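Local coordinates for protein toll-like receptor 13 (Mus musculus, PDB 4Z0C) that recognises and binds bacterial 23S ribosomal RNA and signals through MYD88 and TRAF6 to activate NF-kappa-B and the inflammatory response, at residues 31-34 against 35-39; 236-240 against 241-245; 405-409 against 410-414; 485-489 against 490-494; 656-660 against 661-665. All blocks are in the same frame, centred on the assembly; numbering follows the deposited sequence.

How the contacts relate
All five contacts are local turns of the leucine-rich-repeat ectodomain, spaced along its solenoid from the N-terminal end to the last repeat. Contacts 3 and 5 leave parallel strands 404-406 and 655-657, begin with an Asx turn and come within reach of the second subunit; contact 3 is the buried one. The other three are partly buried loops: contact 1 leads into strand 39-41, whereas contacts 2 and 4 lie between successive strands. Their chemistry differs accordingly, with a threonine hydroxyl and a proline-tyrosine CH-pi contact in contact 1, a 3-10 turn in contact 2, a cysteine sulfur in contact 3, aromatic and histidine packing in contact 4, and an asparagine and a water in contact 5.

Contact 1: residues 31-34 against 35-39; sequences SDIP and RYTTH
P34 sets CB over the centre of the Y36 ring two residues on, the two side chains slanting across each other. CB of P34 stands 3.6 Å from the centroid of the Y36 ring, only 12° off the ring normal, a CH-pi contact. CG of the proline follows toward the phenol end, 3.8 Å from Y36 CZ. The tyrosine folds back this way because its CG sits between the backbone N and the carbonyl carbon (chi1 59°), which turns the ring over the proline instead of out past the turn. The far end of the ring is fixed by Q8, whose OE1 is hydrogen-bonded to Y36 OH, and H14 meets the ring with its plane steeply inclined.

T37 approaches P34 from another direction. With OG1 beside its own backbone N (chi1 -62°), its hydroxyl donates to P34 O at 2.9 Å, arriving above the carbonyl plane. The backbone N of T37 adds a weak bond to the same oxygen, P34 O, at 3.4 Å, closing a type I turn from P34 to T37. OG1 of T37 also touches P34 CD at 3.6 Å. R35, at the corner of the turn, sends its side chain outward.

The turn joins helix 26-30 to strand 39-41, at the entry to the first leucine-rich repeat. F3 packs on P34 from the N-terminal segment. The carbonyl oxygen of P34 thus has two donors from one residue, and the hydroxyl, being the closer of them, supplements a backbone bond that is weak by itself.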
# COMPACT_ATOMS: atom_id res chain seq x y z
N SER A 31 37.21 -12.68 -19.39
CA SER A 31 38.60 -12.38 -19.82
C SER A 31 39.23 -11.14 -19.16
O SER A 31 40.46 -11.03 -19.07
CB SER A 31 38.70 -12.26 -21.35
OG SER A 31 37.92 -11.16 -21.81
N ASP A 32 38.40 -10.20 -18.72
CA ASP A 32 38.91 -8.96 -18.16
C ASP A 32 38.85 -8.88 -16.63
O ASP A 32 39.09 -7.82 -16.07
CB ASP A 32 38.20 -7.76 -18.78
CG ASP A 32 36.69 -7.87 -18.70
OD1 ASP A 32 36.21 -8.75 -17.97
OD2 ASP A 32 36.00 -7.09 -19.38
N ILE A 33 38.55 -9.99 -15.96
CA ILE A 33 38.39 -9.94 -14.50
C ILE A 33 39.68 -10.33 -13.77
O ILE A 33 40.49 -11.09 -14.31
CB ILE A 33 37.14 -10.76 -14.02
CG1 ILE A 33 37.41 -12.25 -13.99
CG2 ILE A 33 35.91 -10.43 -14.89
CD1 ILE A 33 36.24 -13.04 -13.45
N PRO A 34 39.87 -9.82 -12.53
CA PRO A 34 41.17 -9.95 -11.85
C PRO A 34 41.57 -11.39 -11.52
O PRO A 34 40.75 -12.29 -11.33
CB PRO A 34 40.98 -9.16 -10.55
CG PRO A 34 39.82 -8.26 -10.81
CD PRO A 34 38.92 -9.05 -11.71
N ARG A 35 42.88 -11.59 -11.46
CA ARG A 35 43.44 -12.89 -11.15
C ARG A 35 43.24 -13.23 -9.67
O ARG A 35 43.32 -14.40 -9.28
CB ARG A 35 44.93 -12.95 -11.53
CG ARG A 35 45.20 -12.71 -13.02
CD ARG A 35 46.69 -12.66 -13.33
NE ARG A 35 47.13 -13.86 -14.05
CZ ARG A 35 47.43 -15.02 -13.47
NH1 ARG A 35 47.80 -16.05 -14.20
NH2 ARG A 35 47.34 -15.14 -12.15
N TYR A 36 42.97 -12.22 -8.84
CA TYR A 36 42.78 -12.45 -7.40
C TYR A 36 41.33 -12.84 -7.02
O TYR A 36 40.99 -12.94 -5.84
CB TYR A 36 43.26 -11.25 -6.56
CG TYR A 36 42.58 -9.94 -6.89
CD1 TYR A 36 41.23 -9.75 -6.62
CD2 TYR A 36 43.30 -8.87 -7.41
CE1 TYR A 36 40.60 -8.54 -6.89
CE2 TYR A 36 42.68 -7.65 -7.69
CZ TYR A 36 41.32 -7.50 -7.43
OH TYR A 36 40.69 -6.31 -7.70
N THR A 37 40.49 -13.04 -8.03
CA THR A 37 39.08 -13.37 -7.83
C THR A 37 38.90 -14.72 -7.14
O THR A 37 39.33 -15.75 -7.65
CB THR A 37 38.34 -13.36 -9.19
OG1 THR A 37 38.39 -12.03 -9.74
CG2 THR A 37 36.88 -13.75 -9.03
N THR A 38 38.23 -14.73 -5.99
CA THR A 38 37.97 -15.97 -5.28
C THR A 38 36.56 -16.50 -5.47
O THR A 38 36.36 -17.70 -5.51
CB THR A 38 38.33 -15.89 -3.78
OG1 THR A 38 37.44 -15.00 -3.11
CG2 THR A 38 39.77 -15.39 -3.61
N HIS A 39 35.58 -15.60 -5.60
CA HIS A 39 34.19 -16.00 -5.84
C HIS A 39 33.66 -15.41 -7.15
O HIS A 39 33.71 -14.19 -7.37
CB HIS A 39 33.26 -15.54 -4.71
CG HIS A 39 33.57 -16.14 -3.37
ND1 HIS A 39 34.75 -15.89 -2.70
CD2 HIS A 39 32.86 -16.97 -2.58
CE1 HIS A 39 34.75 -16.54 -1.55
NE2 HIS A 39 33.62 -17.22 -1.46

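Contact 2: residues 236-240 against 241-245; sequences TVIKL and ENLSA
K239 and N242 meet through both backbone and side chain. Of the backbone bonds, N242 N donates to K239 O at 3.0 Å, and one residue further on L243 N donates to L240 O at 3.2 Å. The two successive i to i+3 bonds wind the chain into a short 3-10 turn.

The polar side chains gather round K239, whose chain runs extended from a CG anti to the backbone N (chi1 180°). E241, bent at chi2, crosses it at about a right angle, setting OE1 3.2 Å from K239 CG. The amide of N242 slants across the outer half of the lysine, its OD1 3.7 Å from K239 CE. K239 NZ and E241 OE1 stay 5.3 Å apart, a loose attraction at most. In the ninth leucine-rich repeat this turn belongs to the loop between parallel strands 230-232 and 253-255. The N242 amide reaches back along the solenoid, its ND2 donating to Q218 O.

Apolar contacts occupy the inner side: I238 CD1 touches L243 CD1 at 4.1 Å, the two side chains crossing almost perpendicularly. V220 packs on both, while L240 and L243 rest on L274 of helix 268-275.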
# COMPACT_ATOMS: atom_id res chain seq x y z
N THR A 236 5.55 -42.61 2.08
CA THR A 236 5.97 -43.87 1.47
C THR A 236 5.09 -45.00 1.94
O THR A 236 4.95 -45.23 3.15
CB THR A 236 7.41 -44.20 1.83
OG1 THR A 236 8.27 -43.17 1.35
CG2 THR A 236 7.81 -45.53 1.22
N VAL A 237 4.49 -45.72 1.00
CA VAL A 237 3.61 -46.81 1.37
C VAL A 237 4.45 -48.05 1.67
O VAL A 237 4.92 -48.74 0.77
CB VAL A 237 2.59 -47.13 0.26
CG1 VAL A 237 1.33 -47.74 0.88
CG2 VAL A 237 2.23 -45.86 -0.48
N ILE A 238 4.60 -48.35 2.95
CA ILE A 238 5.46 -49.44 3.38
C ILE A 238 4.74 -50.38 4.35
O ILE A 238 4.11 -49.93 5.30
CB ILE A 238 6.74 -48.89 4.04
CG1 ILE A 238 7.65 -50.02 4.50
CG2 ILE A 238 6.39 -47.98 5.22
CD1 ILE A 238 8.96 -49.52 5.01
N LYS A 239 4.80 -51.67 4.07
CA LYS A 239 4.22 -52.65 4.99
C LYS A 239 5.06 -52.67 6.27
O LYS A 239 6.11 -53.31 6.32
CB LYS A 239 4.20 -54.04 4.33
CG LYS A 239 3.62 -55.15 5.20
CD LYS A 239 3.43 -56.44 4.42
CE LYS A 239 3.23 -57.64 5.36
NZ LYS A 239 3.13 -58.92 4.60
N LEU A 240 4.60 -51.96 7.30
CA LEU A 240 5.41 -51.75 8.50
C LEU A 240 5.78 -53.02 9.29
O LEU A 240 6.73 -52.99 10.08
CB LEU A 240 4.75 -50.73 9.43
CG LEU A 240 5.06 -49.27 9.06
CD1 LEU A 240 3.89 -48.60 8.32
CD2 LEU A 240 5.47 -48.45 10.27
N GLU A 241 5.06 -54.12 9.09
CA GLU A 241 5.41 -55.40 9.72
C GLU A 241 6.79 -55.89 9.27
O GLU A 241 7.51 -56.54 10.04
CB GLU A 241 4.37 -56.47 9.41
CG GLU A 241 3.03 -56.25 10.09
CD GLU A 241 2.10 -55.36 9.29
OE1 GLU A 241 2.44 -55.06 8.12
OE2 GLU A 241 1.03 -54.97 9.82
N ASN A 242 7.17 -55.57 8.04
CA ASN A 242 8.44 -56.01 7.47
C ASN A 242 9.60 -55.11 7.85
O ASN A 242 10.72 -55.28 7.37
CB ASN A 242 8.32 -56.13 5.95
CG ASN A 242 7.36 -57.21 5.54
OD1 ASN A 242 6.77 -57.88 6.39
ND2 ASN A 242 7.17 -57.38 4.24
N LEU A 243 9.32 -54.15 8.71
CA LEU A 243 10.36 -53.35 9.32
C LEU A 243 10.73 -54.15 10.56
O LEU A 243 9.89 -54.82 11.15
CB LEU A 243 9.81 -51.98 9.71
CG LEU A 243 10.52 -50.67 9.36
CD1 LEU A 243 11.41 -50.74 8.12
CD2 LEU A 243 9.47 -49.58 9.18
N SER A 244 11.98 -54.10 10.94
CA SER A 244 12.42 -54.87 12.10
C SER A 244 13.15 -54.01 13.12
O SER A 244 14.17 -53.41 12.82
CB SER A 244 13.31 -56.03 11.63
OG SER A 244 14.25 -56.38 12.63
N ALA A 245 12.64 -53.98 14.35
CA ALA A 245 13.27 -53.21 15.41
C ALA A 245 14.72 -53.63 15.70
O ALA A 245 15.52 -52.83 16.17
CB ALA A 245 12.43 -53.29 16.68

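Contact 3: residues 405-409 against 410-414; sequences LNLAA and CWIVT
SG of C410 lies 3.5 Å from the carbonyl oxygen of L407, which accepts a hydrogen bond from N434 ND2 of the following repeat; CB of C410 is 3.7 Å from L407 O. The sulfur is placed there by its first torsion, which sets SG beside the backbone N and anti to the carbonyl carbon (chi1 -68°), so that it turns back under the type II turn running from L407 to C410. OD1 of N434 accepts from I412 N, so one asparagine amide ties together the two ends of the loop.

Just ahead of the turn, A408 N donates to N406 OD1 at 3.1 Å in a fairly straight bond (162°). The donor stands above the plane of the N406 amide, and the pair forms an Asx turn that takes the chain out of the strand. A409 then occupies the third position of the type II turn with a positive phi of 61°.

Beneath these polar groups the apolar side chains close up. I412 sends its CD1 inward to L407 CB at 4.2 Å, and the sulfur of C410 lies at the limit of contact with L407 CD2, 4.5 Å away. W411 points the other way, toward the second subunit, where it packs on V413 of that chain; V413 here packs on W411 of the second subunit in return.

In the LxLxxNxL consensus of the leucine-rich-repeat solenoid (here L405, L407, C410, I412), C410 takes the asparagine position, while N434 of the next repeat supplies the amide of the asparagine ladder.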
# COMPACT_ATOMS: atom_id res chain seq x y z
N LEU A 405 6.28 -15.51 21.78
CA LEU A 405 4.87 -15.73 21.44
C LEU A 405 4.62 -15.30 20.00
O LEU A 405 4.87 -14.16 19.62
CB LEU A 405 3.95 -14.97 22.41
CG LEU A 405 2.42 -15.00 22.21
CD1 LEU A 405 1.85 -16.44 22.27
CD2 LEU A 405 1.69 -14.09 23.19
N ASN A 406 4.15 -16.24 19.18
CA ASN A 406 3.84 -15.93 17.78
C ASN A 406 2.33 -15.95 17.53
O ASN A 406 1.69 -17.02 17.58
CB ASN A 406 4.55 -16.91 16.84
CG ASN A 406 4.38 -16.53 15.37
OD1 ASN A 406 3.89 -15.45 15.04
ND2 ASN A 406 4.78 -17.44 14.49
N LEU A 407 1.80 -14.76 17.26
CA LEU A 407 0.38 -14.53 16.99
C LEU A 407 0.18 -13.92 15.61
O LEU A 407 -0.83 -13.29 15.35
CB LEU A 407 -0.17 -13.57 18.05
CG LEU A 407 -0.35 -14.15 19.44
CD1 LEU A 407 -0.54 -13.04 20.44
CD2 LEU A 407 -1.60 -15.02 19.43
N ALA A 408 1.14 -14.11 14.72
CA ALA A 408 1.07 -13.53 13.38
C ALA A 408 -0.08 -14.07 12.55
O ALA A 408 -0.40 -15.24 12.62
CB ALA A 408 2.39 -13.74 12.65
N ALA A 409 -0.69 -13.19 11.76
CA ALA A 409 -1.75 -13.55 10.82
C ALA A 409 -2.97 -14.17 11.47
O ALA A 409 -3.76 -14.87 10.81
CB ALA A 409 -1.21 -14.43 9.70
N CYS A 410 -3.15 -13.92 12.75
CA CYS A 410 -4.45 -14.14 13.35
C CYS A 410 -5.38 -12.98 12.93
O CYS A 410 -5.05 -12.22 12.02
CB CYS A 410 -4.34 -14.21 14.86
SG CYS A 410 -3.45 -15.65 15.43
N TRP A 411 -6.54 -12.85 13.57
CA TRP A 411 -7.49 -11.80 13.19
C TRP A 411 -7.63 -10.75 14.28
O TRP A 411 -8.67 -10.11 14.41
CB TRP A 411 -8.86 -12.40 12.86
CG TRP A 411 -8.88 -13.31 11.68
CD1 TRP A 411 -7.85 -13.58 10.82
CD2 TRP A 411 -10.00 -14.08 11.22
NE1 TRP A 411 -8.26 -14.47 9.85
CE2 TRP A 411 -9.57 -14.80 10.08
CE3 TRP A 411 -11.30 -14.25 11.68
CZ2 TRP A 411 -10.42 -15.65 9.38
CZ3 TRP A 411 -12.15 -15.11 10.98
CH2 TRP A 411 -11.71 -15.79 9.84
N ILE A 412 -6.59 -10.59 15.08
CA ILE A 412 -6.71 -9.81 16.30
C ILE A 412 -7.10 -8.35 16.06
O ILE A 412 -6.50 -7.59 15.27
CB ILE A 412 -5.46 -9.93 17.16
CG1 ILE A 412 -5.33 -11.38 17.67
CG2 ILE A 412 -5.48 -8.89 18.30
CD1 ILE A 412 -3.93 -11.77 18.09
N VAL A 413 -8.15 -7.99 16.77
CA VAL A 413 -8.91 -6.80 16.49
C VAL A 413 -8.61 -5.78 17.58
O VAL A 413 -8.74 -4.58 17.37
CB VAL A 413 -10.39 -7.21 16.43
CG1 VAL A 413 -11.20 -6.66 17.59
CG2 VAL A 413 -10.97 -6.94 15.07
N THR A 414 -8.16 -6.25 18.73
CA THR A 414 -7.85 -5.34 19.82
C THR A 414 -6.96 -6.02 20.88
O THR A 414 -7.04 -7.23 21.10
CB THR A 414 -9.16 -4.80 20.47
OG1 THR A 414 -8.89 -3.67 21.30
CG2 THR A 414 -9.86 -5.89 21.27

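Contact 4: residues 485-489 against 490-494; sequences SYFHE and HLFSG
Different first torsions bring F487 and L491 together: CG of F487 lies beside its backbone N (chi1 -51°), while CG of L491 is anti to the backbone N (chi1 174°). Both side chains are thereby directed to the inner side of the loop that leads from strand 476-478 to strand 500-502 in the nineteenth leucine-rich repeat. There, CD2 of L491 arrives at the edge of the F487 ring, near its plane, 3.7 Å from F487 CD1. The same ring atom, F487 CD1, meets CE2 of F492 at 3.9 Å, the two side chains meeting at a slant. CG of L491 sits over the centre of one face of the F492 ring, so the leucine touches both phenyl groups, one at its edge and the other over its face. Beyond this cluster I508 and P520 pack on F487.

The backbone is tied by a type I turn from H488 to L491. L491 N donates to H488 O at 3.3 Å. A second type I turn, from H490 to S493, follows directly and keeps the chain coiling.

The outer side is polar. H488 projects there and rests on P465 of the preceding repeat, while the backbone of H490 is hydrogen-bonded to N466. E489 extends alongside H490, both pointing the same way, with Y518 touching the glutamate. The carboxylate and imidazole planes are 48° apart, so the two groups are not stacked flat. E489 CG stands over the face of the imidazole, 3.6 Å from the centroid of the H490 ring and offset toward its rim, with the carboxylate carbon beside it.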
# COMPACT_ATOMS: atom_id res chain seq x y z
N SER A 485 0.83 8.40 10.48
CA SER A 485 1.11 9.67 9.79
C SER A 485 1.84 10.70 10.67
O SER A 485 2.85 11.24 10.25
CB SER A 485 -0.17 10.26 9.20
OG SER A 485 -1.22 10.23 10.14
N TYR A 486 1.34 11.00 11.85
CA TYR A 486 2.04 11.95 12.73
C TYR A 486 2.49 11.28 14.02
O TYR A 486 1.98 10.22 14.37
CB TYR A 486 1.16 13.16 13.05
CG TYR A 486 0.03 12.88 14.02
CD1 TYR A 486 0.24 12.95 15.40
CD2 TYR A 486 -1.24 12.56 13.57
CE1 TYR A 486 -0.79 12.70 16.29
CE2 TYR A 486 -2.28 12.31 14.45
CZ TYR A 486 -2.05 12.38 15.81
OH TYR A 486 -3.07 12.12 16.70
N PHE A 487 3.43 11.90 14.73
CA PHE A 487 3.96 11.34 15.97
C PHE A 487 3.62 12.19 17.19
O PHE A 487 3.90 13.38 17.21
CB PHE A 487 5.48 11.23 15.89
CG PHE A 487 5.99 10.55 14.65
CD1 PHE A 487 6.00 9.17 14.55
CD2 PHE A 487 6.46 11.30 13.57
CE1 PHE A 487 6.48 8.55 13.41
CE2 PHE A 487 6.93 10.69 12.43
CZ PHE A 487 6.94 9.30 12.35
N HIS A 488 3.04 11.57 18.21
CA HIS A 488 2.74 12.26 19.46
C HIS A 488 4.03 12.58 20.22
O HIS A 488 5.04 11.93 20.00
CB HIS A 488 1.81 11.42 20.33
CG HIS A 488 1.60 11.99 21.70
ND1 HIS A 488 0.61 12.91 21.98
CD2 HIS A 488 2.27 11.79 22.86
CE1 HIS A 488 0.67 13.25 23.25
NE2 HIS A 488 1.67 12.59 23.81
N GLU A 489 3.99 13.59 21.08
CA GLU A 489 5.14 14.01 21.89
C GLU A 489 5.86 12.88 22.63
O GLU A 489 7.09 12.82 22.64
CB GLU A 489 4.72 15.07 22.90
CG GLU A 489 5.78 15.34 23.95
CD GLU A 489 5.33 16.30 25.03
OE1 GLU A 489 4.18 16.79 24.95
OE2 GLU A 489 6.13 16.55 25.96
N HIS A 490 5.09 12.01 23.26
CA HIS A 490 5.62 10.96 24.12
C HIS A 490 5.34 9.59 23.53
O HIS A 490 5.10 8.62 24.26
CB HIS A 490 5.00 11.03 25.52
CG HIS A 490 5.37 12.25 26.29
ND1 HIS A 490 6.59 12.89 26.13
CD2 HIS A 490 4.70 12.95 27.24
CE1 HIS A 490 6.64 13.94 26.94
NE2 HIS A 490 5.51 13.99 27.63
N LEU A 491 5.37 9.51 22.20
CA LEU A 491 5.10 8.25 21.53
C LEU A 491 6.19 7.22 21.85
O LEU A 491 5.91 6.09 22.25
CB LEU A 491 5.01 8.48 20.02
CG LEU A 491 4.87 7.23 19.15
CD1 LEU A 491 3.72 6.37 19.63
CD2 LEU A 491 4.71 7.61 17.68
N PHE A 492 7.44 7.64 21.67
CA PHE A 492 8.61 6.77 21.81
C PHE A 492 9.31 6.95 23.15
O PHE A 492 10.53 6.83 23.24
CB PHE A 492 9.58 7.02 20.66
CG PHE A 492 9.00 6.70 19.32
CD1 PHE A 492 8.44 5.46 19.06
CD2 PHE A 492 8.98 7.66 18.31
CE1 PHE A 492 7.90 5.16 17.81
CE2 PHE A 492 8.42 7.38 17.06
CZ PHE A 492 7.90 6.14 16.80
N SER A 493 8.52 7.18 24.21
CA SER A 493 9.06 7.53 25.52
C SER A 493 10.00 6.50 26.18
O SER A 493 11.19 6.78 26.38
CB SER A 493 7.90 7.82 26.48
OG SER A 493 7.68 9.21 26.61
N GLY A 494 9.49 5.33 26.53
CA GLY A 494 10.29 4.33 27.22
C GLY A 494 11.36 3.60 26.41
O GLY A 494 11.88 2.57 26.86

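Contact 5: residues 656-660 against 661-665; sequences FDVYG and NKLQC
N661 folds its amide back under the turn and reaches two carbonyls with one nitrogen. ND2 of N661 lies 3.1 Å from Y659 O and 3.2 Å from V658 O; both hydrogen bonds are weak, being strongly bent. The amide crosses the V658 side chain at about a right angle, its ND2 3.8 Å from V658 CG2. Below it V658 and L663 meet tip to tip, CG1 of the valine 3.8 Å from L663 CD2.

A water completes the first shell. It donates to V658 O at 2.6 Å and accepts from N661 N at 2.9 Å, bridging the two ends of the turn where the backbone does not bond directly. The oxygen of V658 therefore has both the water and the asparagine amide as donors.

Further out, D657 sets the start of the turn: its OD1 accepts from Y659 N at 3.1 Å, nearly along the C-O axis, an Asx turn. OD2 of the same carboxylate forms a salt bridge with R635, which fixes the rotation of the group. G660 takes the corner with a positive phi. The N661 amide is held from the preceding repeat as well, ND2 donating to L634 O and OD1 accepting from L639 N, as in the asparagine ladder of leucine-rich repeats.

The turn follows 655-657, the final strand of the parallel series, and leads into the C-terminal cap. There C665 is disulfide-bonded to C692, and F672 of helix 670-678 packs on F656, V658 and L663, closing the end of the hydrophobic core.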
# COMPACT_ATOMS: atom_id res chain seq x y z
N PHE A 656 32.41 3.29 -7.23
CA PHE A 656 31.68 4.45 -7.76
C PHE A 656 30.88 3.98 -8.94
O PHE A 656 31.44 3.55 -9.96
CB PHE A 656 32.65 5.55 -8.18
CG PHE A 656 31.99 6.71 -8.88
CD1 PHE A 656 31.26 7.65 -8.16
CD2 PHE A 656 32.13 6.89 -10.25
CE1 PHE A 656 30.66 8.74 -8.80
CE2 PHE A 656 31.53 7.96 -10.90
CZ PHE A 656 30.79 8.89 -10.16
N ASP A 657 29.55 4.02 -8.79
CA ASP A 657 28.67 3.30 -9.68
C ASP A 657 27.87 4.28 -10.49
O ASP A 657 27.03 5.01 -9.95
CB ASP A 657 27.73 2.41 -8.87
CG ASP A 657 26.93 1.46 -9.73
OD1 ASP A 657 26.78 1.72 -10.94
OD2 ASP A 657 26.43 0.46 -9.17
N VAL A 658 28.12 4.28 -11.79
CA VAL A 658 27.45 5.21 -12.69
C VAL A 658 26.92 4.44 -13.90
O VAL A 658 26.70 4.98 -14.99
CB VAL A 658 28.41 6.38 -13.04
CG1 VAL A 658 29.49 5.93 -14.03
CG2 VAL A 658 27.64 7.59 -13.53
N TYR A 659 26.70 3.15 -13.67
CA TYR A 659 26.00 2.27 -14.59
C TYR A 659 24.55 2.73 -14.79
O TYR A 659 23.95 3.32 -13.90
CB TYR A 659 26.06 0.86 -14.03
CG TYR A 659 25.24 -0.19 -14.76
CD1 TYR A 659 25.56 -0.56 -16.07
CD2 TYR A 659 24.19 -0.85 -14.11
CE1 TYR A 659 24.82 -1.53 -16.73
CE2 TYR A 659 23.46 -1.83 -14.76
CZ TYR A 659 23.77 -2.16 -16.07
OH TYR A 659 23.03 -3.12 -16.71
N GLY A 660 23.99 2.45 -15.96
CA GLY A 660 22.62 2.82 -16.26
C GLY A 660 22.42 4.31 -16.43
O GLY A 660 21.30 4.81 -16.25
N ASN A 661 23.49 5.05 -16.73
CA ASN A 661 23.37 6.49 -17.00
C ASN A 661 23.42 6.84 -18.49
O ASN A 661 23.22 5.97 -19.34
CB ASN A 661 24.39 7.28 -16.19
CG ASN A 661 23.96 7.48 -14.76
OD1 ASN A 661 23.52 8.55 -14.38
ND2 ASN A 661 24.01 6.41 -13.97
N LYS A 662 23.69 8.10 -18.80
CA LYS A 662 23.70 8.56 -20.18
C LYS A 662 25.00 9.29 -20.52
O LYS A 662 24.98 10.37 -21.13
CB LYS A 662 22.51 9.48 -20.46
CG LYS A 662 21.16 8.95 -19.98
CD LYS A 662 20.13 9.03 -21.09
CE LYS A 662 19.46 7.69 -21.36
NZ LYS A 662 18.00 7.80 -21.15
N LEU A 663 26.12 8.71 -20.13
CA LEU A 663 27.42 9.35 -20.29
C LEU A 663 27.76 9.61 -21.76
O LEU A 663 27.77 8.69 -22.58
CB LEU A 663 28.49 8.49 -19.62
CG LEU A 663 28.86 8.87 -18.19
CD1 LEU A 663 27.75 9.62 -17.50
CD2 LEU A 663 29.27 7.64 -17.39
N GLN A 664 28.05 10.86 -22.10
CA GLN A 664 28.25 11.19 -23.49
C GLN A 664 29.69 10.95 -23.94
O GLN A 664 30.63 11.25 -23.20
CB GLN A 664 27.85 12.64 -23.75
CG GLN A 664 26.68 13.09 -22.92
CD GLN A 664 25.81 14.07 -23.67
OE1 GLN A 664 25.09 13.68 -24.60
NE2 GLN A 664 25.89 15.34 -23.31
N CYS A 665 29.85 10.38 -25.13
CA CYS A 665 31.17 10.22 -25.71
C CYS A 665 31.64 11.53 -26.35
O CYS A 665 31.68 11.67 -27.57
CB CYS A 665 31.16 9.09 -26.75
SG CYS A 665 30.86 7.46 -26.03
O HOH W 1 26.20 4.38 -17.43